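Local coordinates for aeromonas extracellular serine protease (Aeromonas sobria, PDB 3WQB), which cleaves peptide bonds after paired basic residues, one of them lysine, as a calcium-binding, kexin- and furin-like secreted serine protease and probable virulence factor, at residues Q43-G51 / G287-T295; V393-R401 / S409-I417. The protein carries 1 engineered substitution. One frame throughout, in Å; residues are numbered along the deposited sequence.

Contact 1: Q43-G51 / G287-T295; sequences QDGFSARGG and GTDTPAMVT
Ser47 OG lies against the peptide bond between Thr290 and Pro291, 3.0 Å from Thr290 C, and is the donor to Asp44 O at 2.8 Å. That bond is made in the carbonyl plane on a lone pair of Asp44 O, with a C=O...donor angle of 145°, and the same oxygen also accepts Ser47 N, so two donors from one residue grip it. The hydroxyl reaches both places because chi1 of 84° sets OG between the backbone N and the carbonyl carbon of Ser47. The fold-back is a type I' turn from Asp44 to Ser47, with positive phi at Gly45 and Phe46; Asp44 OD1, met from above its carboxylate plane, takes Phe46 N to complete an Asx turn.

Across the contact the direct backbone bond is Ala48 N to Thr288 O, 2.9 Å with an N-H...O angle of 147°. Pro291 sits in the bend of 43-51, its CD 3.3 Å from Arg49 O and its CG 3.6 Å from Asp44 O. Beside it, Thr290 CG2 lies over one face of the Arg49 guanidinium, 3.5 Å from NE, while Arg49 NH1 curls round to the carbonyl oxygen of the next residue, Gly50 O, nearly in the guanidinium plane, and NH2 makes a salt bridge to Asp264. A water takes the hydrogen of Ala292 N and donates to Gly45 O, and further along Val294 CG2 meets the Phe46 ring at its edge, 3.9 Å from CD2. Asp44 and the carbonyl of Ser47 also bind Arg315.

The arrangement is a type I' turn with an Asx turn, packed on the loop leading into strand 293-296 of the subtilisin-like domain, where Val294 also lies beside Thr132 of a calcium site.

Contact 2: V393-R401 / S409-I417; sequences VKGLEGWER and SPTYGFGLI
Segment 393-401 turns a corner at Gly395, in a classic beta bulge where Gly395 and Leu396 both face Val379, and comes closest to 409-417 at Trp399 and Ser409, whose CA atoms are 4.7 Å apart. Both flank the open end of the beta-hairpin formed by strands 400-401 and 407-408. The second segment combines an ST motif, Ser409 OG accepting Tyr412 N at 3.1 Å, with a type II' turn from Tyr412 to Gly415.

With CG anti to the carbonyl carbon (chi1 -77°), the Trp399 indole passes under Ser409, whose OG and CB both lie over its face; CB makes a CH-pi contact with the six-membered ring, 3.9 Å from the centroid and 18° off the normal. The far rim reaches the turn, with Gly415 CA near the ring plane, 3.7 Å from CH2. The Tyr412 ring is turned only 10° from the indole plane but slid aside, so the two barely overlap. Trp399 NE1 gives its hydrogen to Val372 O, and Tyr412 OH bonds to Asp373.

Leu396 and Pro410 lie alongside each other, pointing opposite ways, with Leu396 CD1 3.6 Å from Pro410 CG. The bent chain of Glu397 brings OE1 to the same ring carbon, with OE2 held by Ile502 N of the P-domain. A water bridges the segments, donating to the backbone Glu397 O at 2.8 Å and hydrogen-bonded to the Thr411 hydroxyl, OG1, at 2.7 Å.

Contacts 1 and 2 follow one another along the chain, the first closing before the second opens, and they do not touch: their centres are 26 Å apart and their nearest atoms about 10 Å. Contact 1, partly buried, has its centre 21 Å from that of the chain, with the Val294 side chain about 10 Å from a bound calcium ion. Contact 2, buried at every touching residue, lies 14 Å from that centre and away from the annotated sites. Helix 335-352 connects their surroundings: Met293 touches it at Ser341 and at Ser337, which directly follows Ala336, the engineered position of the predicted charge-relay residue, and Ile417 touches it at Thr342 and Ala345.

Contact 1: Q43-G51 / G287-T295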
ATOM      1  N   GLN A  43     -25.316   6.168  10.589  1.00 13.17           N
ATOM      2  CA  GLN A  43     -25.127   5.737  11.979  1.00 13.03           C
ATOM      3  C   GLN A  43     -23.738   6.126  12.485  1.00 13.07           C
ATOM      4  O   GLN A  43     -22.810   6.345  11.699  1.00 12.62           O
ATOM      5  CB  GLN A  43     -25.396   4.234  12.154  1.00 13.27           C
ATOM      6  CG  GLN A  43     -24.336   3.300  11.565  1.00 13.31           C
ATOM      7  CD  GLN A  43     -24.570   2.960  10.107  1.00 11.96           C
ATOM      8  OE1 GLN A  43     -24.501   3.830   9.228  1.00 12.91           O
ATOM      9  NE2 GLN A  43     -24.809   1.676   9.826  1.00 12.70           N
ATOM     10  N   ASP A  44     -23.595   6.213  13.800  1.00 13.04           N
ATOM     11  CA  ASP A  44     -22.377   6.770  14.372  1.00 12.73           C
ATOM     12  C   ASP A  44     -21.235   5.777  14.614  1.00 12.34           C
ATOM     13  O   ASP A  44     -20.125   6.198  14.934  1.00 12.68           O
ATOM     14  CB  ASP A  44     -22.676   7.620  15.628  1.00 13.10           C
ATOM     15  CG  ASP A  44     -23.309   6.823  16.773  1.00 14.57           C
ATOM     16  OD1 ASP A  44     -23.218   5.574  16.783  1.00 15.23           O
ATOM     17  OD2 ASP A  44     -23.887   7.481  17.676  1.00 16.53           O
ATOM     18  N   GLY A  45     -21.482   4.477  14.435  1.00 12.09           N
ATOM     19  CA  GLY A  45     -20.453   3.473  14.764  1.00 12.17           C
ATOM     20  C   GLY A  45     -19.948   3.560  16.203  1.00 12.08           C
ATOM     21  O   GLY A  45     -18.801   3.195  16.492  1.00 12.59           O
ATOM     22  N   PHE A  46     -20.822   4.037  17.099  1.00 12.39           N
ATOM     23  CA  PHE A  46     -20.520   4.267  18.527  1.00 12.39           C
ATOM     24  C   PHE A  46     -19.637   5.488  18.801  1.00 12.55           C
ATOM     25  O   PHE A  46     -19.228   5.733  19.941  1.00 13.44           O
ATOM     26  CB  PHE A  46     -19.980   3.014  19.228  1.00 12.32           C
ATOM     27  CG  PHE A  46     -20.863   1.805  19.087  1.00 12.14           C
ATOM     28  CD1 PHE A  46     -22.078   1.721  19.772  1.00 12.75           C
ATOM     29  CD2 PHE A  46     -20.470   0.731  18.285  1.00 11.82           C
ATOM     30  CE1 PHE A  46     -22.881   0.590  19.659  1.00 13.33           C
ATOM     31  CE2 PHE A  46     -21.272  -0.407  18.162  1.00 13.21           C
ATOM     32  CZ  PHE A  46     -22.487  -0.478  18.852  1.00 12.06           C
ATOM     33  N   SER A  47     -19.358   6.261  17.754  1.00 12.90           N
ATOM     34  CA  SER A  47     -18.668   7.536  17.892  1.00 13.43           C
ATOM     35  C   SER A  47     -19.687   8.641  18.160  1.00 14.00           C
ATOM     36  O   SER A  47     -20.891   8.383  18.223  1.00 13.86           O
ATOM     37  CB  SER A  47     -17.861   7.848  16.630  1.00 13.34           C
ATOM     38  OG  SER A  47     -18.669   8.449  15.633  1.00 13.20           O
ATOM     39  N   ALA A  48     -19.199   9.872  18.286  1.00 14.55           N
ATOM     40  CA  ALA A  48     -20.053  11.002  18.658  1.00 15.41           C
ATOM     41  C   ALA A  48     -21.061  11.403  17.578  1.00 15.82           C
ATOM     42  O   ALA A  48     -22.100  11.982  17.890  1.00 17.30           O
ATOM     43  CB  ALA A  48     -19.212  12.194  19.077  1.00 15.66           C
ATOM     44  N   ARG A  49     -20.772  11.098  16.312  1.00 16.19           N
ATOM     45  CA  ARG A  49     -21.714  11.438  15.238  1.00 16.23           C
ATOM     46  C   ARG A  49     -21.631  10.476  14.064  1.00 15.87           C
ATOM     47  O   ARG A  49     -20.631   9.784  13.891  1.00 16.28           O
ATOM     48  CB  ARG A  49     -21.533  12.889  14.754  1.00 16.87           C
ATOM     49  CG  ARG A  49     -20.332  13.123  13.837  1.00 17.31           C
ATOM     50  CD  ARG A  49     -20.545  14.382  12.997  1.00 18.45           C
ATOM     51  NE  ARG A  49     -19.378  14.713  12.176  1.00 18.52           N
ATOM     52  CZ  ARG A  49     -19.140  14.228  10.957  1.00 19.35           C
ATOM     53  NH1 ARG A  49     -19.981  13.373  10.387  1.00 19.89           N
ATOM     54  NH2 ARG A  49     -18.048  14.591  10.303  1.00 19.05           N
ATOM     55  N   GLY A  50     -22.701  10.438  13.279  1.00 15.47           N
ATOM     56  CA  GLY A  50     -22.747   9.650  12.057  1.00 15.36           C
ATOM     57  C   GLY A  50     -22.285  10.447  10.847  1.00 14.93           C
ATOM     58  O   GLY A  50     -22.085  11.660  10.913  1.00 15.13           O
ATOM     59  N   GLY A  51     -22.102   9.742   9.741  1.00 14.77           N
ATOM     60  CA  GLY A  51     -21.713  10.357   8.480  1.00 14.53           C
ATOM     61  C   GLY A  51     -22.914  10.559   7.586  1.00 14.95           C
ATOM     62  O   GLY A  51     -24.011  10.893   8.051  1.00 16.13           O
ATOM     63  N   GLY A 287     -13.177   6.963  15.328  1.00 11.98           N
ATOM     64  CA  GLY A 287     -14.204   6.272  16.107  1.00 12.54           C
ATOM     65  C   GLY A 287     -14.530   6.984  17.398  1.00 12.76           C
ATOM     66  O   GLY A 287     -15.272   6.451  18.234  1.00 13.28           O
ATOM     67  N   THR A 288     -13.991   8.190  17.542  1.00 13.27           N
ATOM     68  CA  THR A 288     -14.141   8.988  18.752  1.00 13.94           C
ATOM     69  C   THR A 288     -15.181  10.061  18.447  1.00 14.05           C
ATOM     70  O   THR A 288     -16.335   9.951  18.851  1.00 14.01           O
ATOM     71  CB  THR A 288     -12.788   9.603  19.168  1.00 14.18           C
ATOM     72  OG1 THR A 288     -12.174  10.192  18.014  1.00 14.99           O
ATOM     73  CG2 THR A 288     -11.853   8.522  19.714  1.00 15.56           C
ATOM     74  N   ASP A 289     -14.784  11.074  17.689  1.00 14.77           N
ATOM     75  CA  ASP A 289     -15.693  12.129  17.262  1.00 15.43           C
ATOM     76  C   ASP A 289     -16.551  11.733  16.060  1.00 14.55           C
ATOM     77  O   ASP A 289     -17.667  12.216  15.889  1.00 14.82           O
ATOM     78  CB  ASP A 289     -14.903  13.396  16.944  1.00 16.73           C
ATOM     79  CG  ASP A 289     -14.134  13.922  18.143  1.00 20.23           C
ATOM     80  OD1 ASP A 289     -14.739  14.061  19.224  1.00 24.16           O
ATOM     81  OD2 ASP A 289     -12.922  14.187  18.006  1.00 25.41           O
ATOM     82  N   THR A 290     -16.017  10.843  15.224  1.00 13.67           N
ATOM     83  CA  THR A 290     -16.660  10.440  13.966  1.00 13.11           C
ATOM     84  C   THR A 290     -16.379   8.941  13.725  1.00 12.27           C
ATOM     85  O   THR A 290     -15.505   8.372  14.383  1.00 12.51           O
ATOM     86  CB  THR A 290     -16.132  11.273  12.782  1.00 13.05           C
ATOM     87  OG1 THR A 290     -14.709  11.174  12.757  1.00 14.37           O
ATOM     88  CG2 THR A 290     -16.546  12.760  12.906  1.00 13.24           C
ATOM     89  N   PRO A 291     -17.120   8.290  12.801  1.00 11.80           N
ATOM     90  CA  PRO A 291     -17.076   6.824  12.739  1.00 11.50           C
ATOM     91  C   PRO A 291     -15.742   6.236  12.284  1.00 10.93           C
ATOM     92  O   PRO A 291     -15.064   6.779  11.397  1.00 10.78           O
ATOM     93  CB  PRO A 291     -18.175   6.475  11.721  1.00 12.09           C
ATOM     94  CG  PRO A 291     -19.096   7.636  11.778  1.00 11.50           C
ATOM     95  CD  PRO A 291     -18.197   8.823  11.949  1.00 12.23           C
ATOM     96  N   ALA A 292     -15.385   5.118  12.903  1.00 10.88           N
ATOM     97  CA  ALA A 292     -14.337   4.248  12.381  1.00 10.36           C
ATOM     98  C   ALA A 292     -14.921   2.844  12.167  1.00 10.62           C
ATOM     99  O   ALA A 292     -16.137   2.713  11.985  1.00 10.86           O
ATOM    100  CB  ALA A 292     -13.103   4.248  13.285  1.00 11.06           C
ATOM    101  N   MET A 293     -14.088   1.805  12.202  1.00 10.81           N
ATOM    102  CA  MET A 293     -14.512   0.472  11.779  1.00 10.65           C
ATOM    103  C   MET A 293     -14.792  -0.415  12.989  1.00 10.90           C
ATOM    104  O   MET A 293     -13.870  -0.792  13.726  1.00 12.25           O
ATOM    105  CB  MET A 293     -13.442  -0.173  10.894  1.00 10.95           C
ATOM    106  CG  MET A 293     -12.931   0.692   9.742  1.00 10.29           C
ATOM    107  SD  MET A 293     -14.113   0.977   8.405  1.00 11.12           S
ATOM    108  CE  MET A 293     -13.971  -0.583   7.560  1.00 10.54           C
ATOM    109  N   VAL A 294     -16.064  -0.753  13.181  1.00 10.68           N
ATOM    110  CA  VAL A 294     -16.447  -1.706  14.219  1.00 10.34           C
ATOM    111  C   VAL A 294     -16.084  -3.113  13.754  1.00 10.23           C
ATOM    112  O   VAL A 294     -16.497  -3.557  12.678  1.00 10.67           O
ATOM    113  CB  VAL A 294     -17.945  -1.597  14.567  1.00 10.17           C
ATOM    114  CG1 VAL A 294     -18.365  -2.729  15.510  1.00 11.51           C
ATOM    115  CG2 VAL A 294     -18.226  -0.223  15.181  1.00 11.37           C
ATOM    116  N   THR A 295     -15.293  -3.807  14.565  1.00  9.85           N
ATOM    117  CA  THR A 295     -14.706  -5.070  14.144  1.00 10.35           C
ATOM    118  C   THR A 295     -14.301  -5.931  15.345  1.00 10.43           C
ATOM    119  O   THR A 295     -14.533  -5.557  16.497  1.00 11.27           O
ATOM    120  CB  THR A 295     -13.480  -4.808  13.224  1.00 10.23           C
ATOM    121  OG1 THR A 295     -13.028  -6.040  12.650  1.00 10.45           O
ATOM    122  CG2 THR A 295     -12.342  -4.130  13.980  1.00 11.69           C
TER
HETATM  123  O   HOH W   1     -16.481   3.980  15.181  1.00 13.35           O

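Contact 2: V393-R401 / S409-I417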
ATOM      1  N   VAL A 393       0.551  26.136 -11.015  1.00 17.79           N
ATOM      2  CA  VAL A 393       0.559  24.811 -11.634  1.00 17.01           C
ATOM      3  C   VAL A 393      -0.151  23.786 -10.775  1.00 15.78           C
ATOM      4  O   VAL A 393      -0.135  23.868  -9.556  1.00 15.44           O
ATOM      5  CB  VAL A 393       1.993  24.325 -11.969  1.00 17.56           C
ATOM      6  CG1 VAL A 393       2.677  25.299 -12.940  1.00 18.63           C
ATOM      7  CG2 VAL A 393       2.822  24.121 -10.717  1.00 18.48           C
ATOM      8  N   LYS A 394      -0.785  22.821 -11.428  1.00 15.05           N
ATOM      9  CA  LYS A 394      -1.483  21.754 -10.732  1.00 14.55           C
ATOM     10  C   LYS A 394      -0.472  20.818 -10.057  1.00 14.01           C
ATOM     11  O   LYS A 394       0.420  20.277 -10.718  1.00 13.83           O
ATOM     12  CB  LYS A 394      -2.367  21.010 -11.729  1.00 15.18           C
ATOM     13  CG  LYS A 394      -3.254  19.935 -11.149  1.00 16.36           C
ATOM     14  CD  LYS A 394      -4.377  19.586 -12.124  1.00 19.67           C
ATOM     15  CE  LYS A 394      -3.844  19.078 -13.452  1.00 21.92           C
ATOM     16  NZ  LYS A 394      -4.932  18.973 -14.455  1.00 24.58           N
ATOM     17  N   GLY A 395      -0.612  20.668  -8.740  1.00 13.68           N
ATOM     18  CA  GLY A 395       0.247  19.793  -7.932  1.00 13.01           C
ATOM     19  C   GLY A 395      -0.412  18.458  -7.624  1.00 12.60           C
ATOM     20  O   GLY A 395       0.272  17.462  -7.352  1.00 12.82           O
ATOM     21  N   LEU A 396      -1.747  18.452  -7.635  1.00 12.30           N
ATOM     22  CA  LEU A 396      -2.544  17.233  -7.469  1.00 12.31           C
ATOM     23  C   LEU A 396      -3.877  17.442  -8.161  1.00 11.93           C
ATOM     24  O   LEU A 396      -4.516  18.456  -7.978  1.00 13.05           O
ATOM     25  CB  LEU A 396      -2.771  16.894  -5.993  1.00 12.53           C
ATOM     26  CG  LEU A 396      -3.401  15.520  -5.718  1.00 14.10           C
ATOM     27  CD1 LEU A 396      -2.373  14.421  -5.878  1.00 15.81           C
ATOM     28  CD2 LEU A 396      -4.034  15.467  -4.329  1.00 15.36           C
ATOM     29  N   GLU A 397      -4.295  16.468  -8.961  1.00 11.23           N
ATOM     30  CA  GLU A 397      -5.544  16.579  -9.698  1.00 10.97           C
ATOM     31  C   GLU A 397      -6.760  16.332  -8.819  1.00 10.74           C
ATOM     32  O   GLU A 397      -6.664  15.732  -7.737  1.00 11.51           O
ATOM     33  CB  GLU A 397      -5.580  15.572 -10.860  1.00 11.29           C
ATOM     34  CG  GLU A 397      -4.350  15.616 -11.759  1.00 12.13           C
ATOM     35  CD  GLU A 397      -3.284  14.584 -11.404  1.00 11.98           C
ATOM     36  OE1 GLU A 397      -3.012  14.341 -10.202  1.00 11.84           O
ATOM     37  OE2 GLU A 397      -2.703  14.018 -12.352  1.00 12.18           O
ATOM     38  N   GLY A 398      -7.904  16.812  -9.300  1.00 11.11           N
ATOM     39  CA  GLY A 398      -9.197  16.334  -8.836  1.00 10.96           C
ATOM     40  C   GLY A 398      -9.599  15.191  -9.756  1.00 10.74           C
ATOM     41  O   GLY A 398      -8.741  14.502 -10.311  1.00 12.56           O
ATOM     42  N   TRP A 399     -10.902  14.985  -9.944  1.00 10.43           N
ATOM     43  CA  TRP A 399     -11.380  13.984 -10.900  1.00 10.55           C
ATOM     44  C   TRP A 399     -11.140  14.420 -12.333  1.00 10.85           C
ATOM     45  O   TRP A 399     -11.463  15.551 -12.711  1.00 11.60           O
ATOM     46  CB  TRP A 399     -12.875  13.751 -10.724  1.00 10.50           C
ATOM     47  CG  TRP A 399     -13.224  12.901  -9.552  1.00  9.98           C
ATOM     48  CD1 TRP A 399     -13.738  13.321  -8.361  1.00 11.09           C
ATOM     49  CD2 TRP A 399     -13.075  11.479  -9.454  1.00  9.68           C
ATOM     50  NE1 TRP A 399     -13.933  12.248  -7.528  1.00 11.13           N
ATOM     51  CE2 TRP A 399     -13.536  11.104  -8.174  1.00 10.03           C
ATOM     52  CE3 TRP A 399     -12.619  10.481 -10.332  1.00 10.65           C
ATOM     53  CZ2 TRP A 399     -13.547   9.779  -7.742  1.00 10.84           C
ATOM     54  CZ3 TRP A 399     -12.632   9.163  -9.903  1.00 10.92           C
ATOM     55  CH2 TRP A 399     -13.096   8.822  -8.612  1.00 10.34           C
ATOM     56  N   GLU A 400     -10.600  13.496 -13.122  1.00 10.73           N
ATOM     57  CA  GLU A 400     -10.395  13.697 -14.560  1.00 11.21           C
ATOM     58  C   GLU A 400     -10.783  12.441 -15.330  1.00 11.62           C
ATOM     59  O   GLU A 400     -10.689  11.318 -14.815  1.00 13.06           O
ATOM     60  CB  GLU A 400      -8.944  14.083 -14.863  1.00 11.13           C
ATOM     61  CG  GLU A 400      -8.543  15.395 -14.181  1.00 12.78           C
ATOM     62  CD  GLU A 400      -7.104  15.799 -14.410  1.00 15.03           C
ATOM     63  OE1 GLU A 400      -6.397  15.085 -15.138  1.00 16.50           O
ATOM     64  OE2 GLU A 400      -6.680  16.845 -13.871  1.00 16.02           O
ATOM     65  N   ARG A 401     -11.248  12.630 -16.557  1.00 12.05           N
ATOM     66  CA  ARG A 401     -11.659  11.509 -17.397  1.00 12.06           C
ATOM     67  C   ARG A 401     -10.609  11.293 -18.485  1.00 12.40           C
ATOM     68  O   ARG A 401     -10.250  12.230 -19.205  1.00 13.24           O
ATOM     69  CB  ARG A 401     -13.036  11.784 -18.014  1.00 13.07           C
ATOM     70  CG  ARG A 401     -13.736  10.546 -18.568  1.00 14.18           C
ATOM     71  CD  ARG A 401     -15.112  10.899 -19.121  1.00 20.28           C
ATOM     72  NE  ARG A 401     -16.049   9.792 -18.937  1.00 25.45           N
ATOM     73  CZ  ARG A 401     -16.787   9.239 -19.895  1.00 28.93           C
ATOM     74  NH1 ARG A 401     -16.722   9.675 -21.147  1.00 30.80           N
ATOM     75  NH2 ARG A 401     -17.601   8.236 -19.591  1.00 30.86           N
ATOM     76  N   SER A 409      -9.035   9.670 -10.180  1.00  9.78           N
ATOM     77  CA  SER A 409      -8.407  10.702  -9.358  1.00  9.49           C
ATOM     78  C   SER A 409      -7.304  10.062  -8.509  1.00  9.29           C
ATOM     79  O   SER A 409      -7.410   8.895  -8.132  1.00  9.71           O
ATOM     80  CB  SER A 409      -9.444  11.399  -8.478  1.00 10.20           C
ATOM     81  OG  SER A 409     -10.021  10.492  -7.546  1.00 11.23           O
ATOM     82  N   PRO A 410      -6.236  10.816  -8.204  1.00  8.83           N
ATOM     83  CA  PRO A 410      -5.222  10.245  -7.319  1.00  8.99           C
ATOM     84  C   PRO A 410      -5.744  10.033  -5.894  1.00  9.15           C
ATOM     85  O   PRO A 410      -5.196   9.217  -5.158  1.00  9.42           O
ATOM     86  CB  PRO A 410      -4.097  11.291  -7.344  1.00  9.05           C
ATOM     87  CG  PRO A 410      -4.783  12.557  -7.737  1.00  9.64           C
ATOM     88  CD  PRO A 410      -5.831  12.146  -8.705  1.00  9.29           C
ATOM     89  N   THR A 411      -6.798  10.753  -5.504  1.00  9.46           N
ATOM     90  CA  THR A 411      -7.364  10.565  -4.171  1.00 10.12           C
ATOM     91  C   THR A 411      -8.166   9.263  -4.056  1.00  9.94           C
ATOM     92  O   THR A 411      -8.003   8.517  -3.083  1.00 10.28           O
ATOM     93  CB  THR A 411      -8.213  11.782  -3.755  1.00  9.32           C
ATOM     94  OG1 THR A 411      -7.368  12.932  -3.697  1.00 10.93           O
ATOM     95  CG2 THR A 411      -8.853  11.557  -2.396  1.00 10.43           C
ATOM     96  N   TYR A 412      -9.032   9.005  -5.032  1.00  9.61           N
ATOM     97  CA  TYR A 412      -9.988   7.903  -4.946  1.00  9.38           C
ATOM     98  C   TYR A 412      -9.724   6.776  -5.943  1.00  9.21           C
ATOM     99  O   TYR A 412     -10.488   5.812  -5.998  1.00 10.16           O
ATOM    100  CB  TYR A 412     -11.420   8.449  -5.120  1.00  9.78           C
ATOM    101  CG  TYR A 412     -11.760   9.535  -4.134  1.00  9.84           C
ATOM    102  CD1 TYR A 412     -11.992   9.230  -2.796  1.00  9.88           C
ATOM    103  CD2 TYR A 412     -11.827  10.863  -4.531  1.00 11.16           C
ATOM    104  CE1 TYR A 412     -12.285  10.216  -1.882  1.00 11.34           C
ATOM    105  CE2 TYR A 412     -12.120  11.862  -3.624  1.00 11.45           C
ATOM    106  CZ  TYR A 412     -12.349  11.526  -2.296  1.00 10.19           C
ATOM    107  OH  TYR A 412     -12.645  12.500  -1.371  1.00 11.14           O
ATOM    108  N   GLY A 413      -8.657   6.898  -6.734  1.00  9.13           N
ATOM    109  CA  GLY A 413      -8.441   5.966  -7.835  1.00  8.92           C
ATOM    110  C   GLY A 413      -9.619   6.048  -8.800  1.00  8.83           C
ATOM    111  O   GLY A 413     -10.066   7.140  -9.178  1.00  9.92           O
ATOM    112  N   PHE A 414     -10.128   4.883  -9.195  1.00  9.32           N
ATOM    113  CA  PHE A 414     -11.313   4.815 -10.041  1.00  9.59           C
ATOM    114  C   PHE A 414     -12.604   5.101  -9.273  1.00  9.76           C
ATOM    115  O   PHE A 414     -13.664   5.281  -9.877  1.00 10.66           O
ATOM    116  CB  PHE A 414     -11.369   3.470 -10.777  1.00 10.27           C
ATOM    117  CG  PHE A 414     -10.244   3.301 -11.749  1.00 10.25           C
ATOM    118  CD1 PHE A 414      -9.171   2.456 -11.464  1.00 11.06           C
ATOM    119  CD2 PHE A 414     -10.215   4.053 -12.922  1.00 10.65           C
ATOM    120  CE1 PHE A 414      -8.106   2.339 -12.355  1.00 11.47           C
ATOM    121  CE2 PHE A 414      -9.154   3.951 -13.809  1.00 12.08           C
ATOM    122  CZ  PHE A 414      -8.101   3.095 -13.529  1.00 11.99           C
ATOM    123  N   GLY A 415     -12.500   5.176  -7.947  1.00  9.79           N
ATOM    124  CA  GLY A 415     -13.634   5.523  -7.107  1.00  9.69           C
ATOM    125  C   GLY A 415     -13.846   4.589  -5.938  1.00  9.50           C
ATOM    126  O   GLY A 415     -13.044   3.683  -5.677  1.00  9.53           O
ATOM    127  N   LEU A 416     -14.947   4.820  -5.229  1.00  8.82           N
ATOM    128  CA  LEU A 416     -15.313   3.984  -4.100  1.00  9.38           C
ATOM    129  C   LEU A 416     -15.915   2.664  -4.574  1.00  9.26           C
ATOM    130  O   LEU A 416     -16.810   2.642  -5.418  1.00 10.40           O
ATOM    131  CB  LEU A 416     -16.302   4.728  -3.204  1.00  9.41           C
ATOM    132  CG  LEU A 416     -16.994   3.960  -2.078  1.00  9.55           C
ATOM    133  CD1 LEU A 416     -15.990   3.446  -1.062  1.00 10.07           C
ATOM    134  CD2 LEU A 416     -18.060   4.821  -1.415  1.00 12.14           C
ATOM    135  N   ILE A 417     -15.427   1.568  -4.013  1.00  9.14           N
ATOM    136  CA  ILE A 417     -15.951   0.240  -4.333  1.00  9.63           C
ATOM    137  C   ILE A 417     -17.480   0.198  -4.284  1.00  9.61           C
ATOM    138  O   ILE A 417     -18.099   0.693  -3.334  1.00 10.36           O
ATOM    139  CB  ILE A 417     -15.374  -0.801  -3.377  1.00  9.70           C
ATOM    140  CG1 ILE A 417     -13.872  -0.961  -3.641  1.00 10.96           C
ATOM    141  CG2 ILE A 417     -16.104  -2.136  -3.515  1.00 11.67           C
ATOM    142  CD1 ILE A 417     -13.163  -1.895  -2.670  1.00 12.83           C
TER
HETATM  143  O   HOH W   2      -7.734  13.589  -6.297  1.00 11.65           O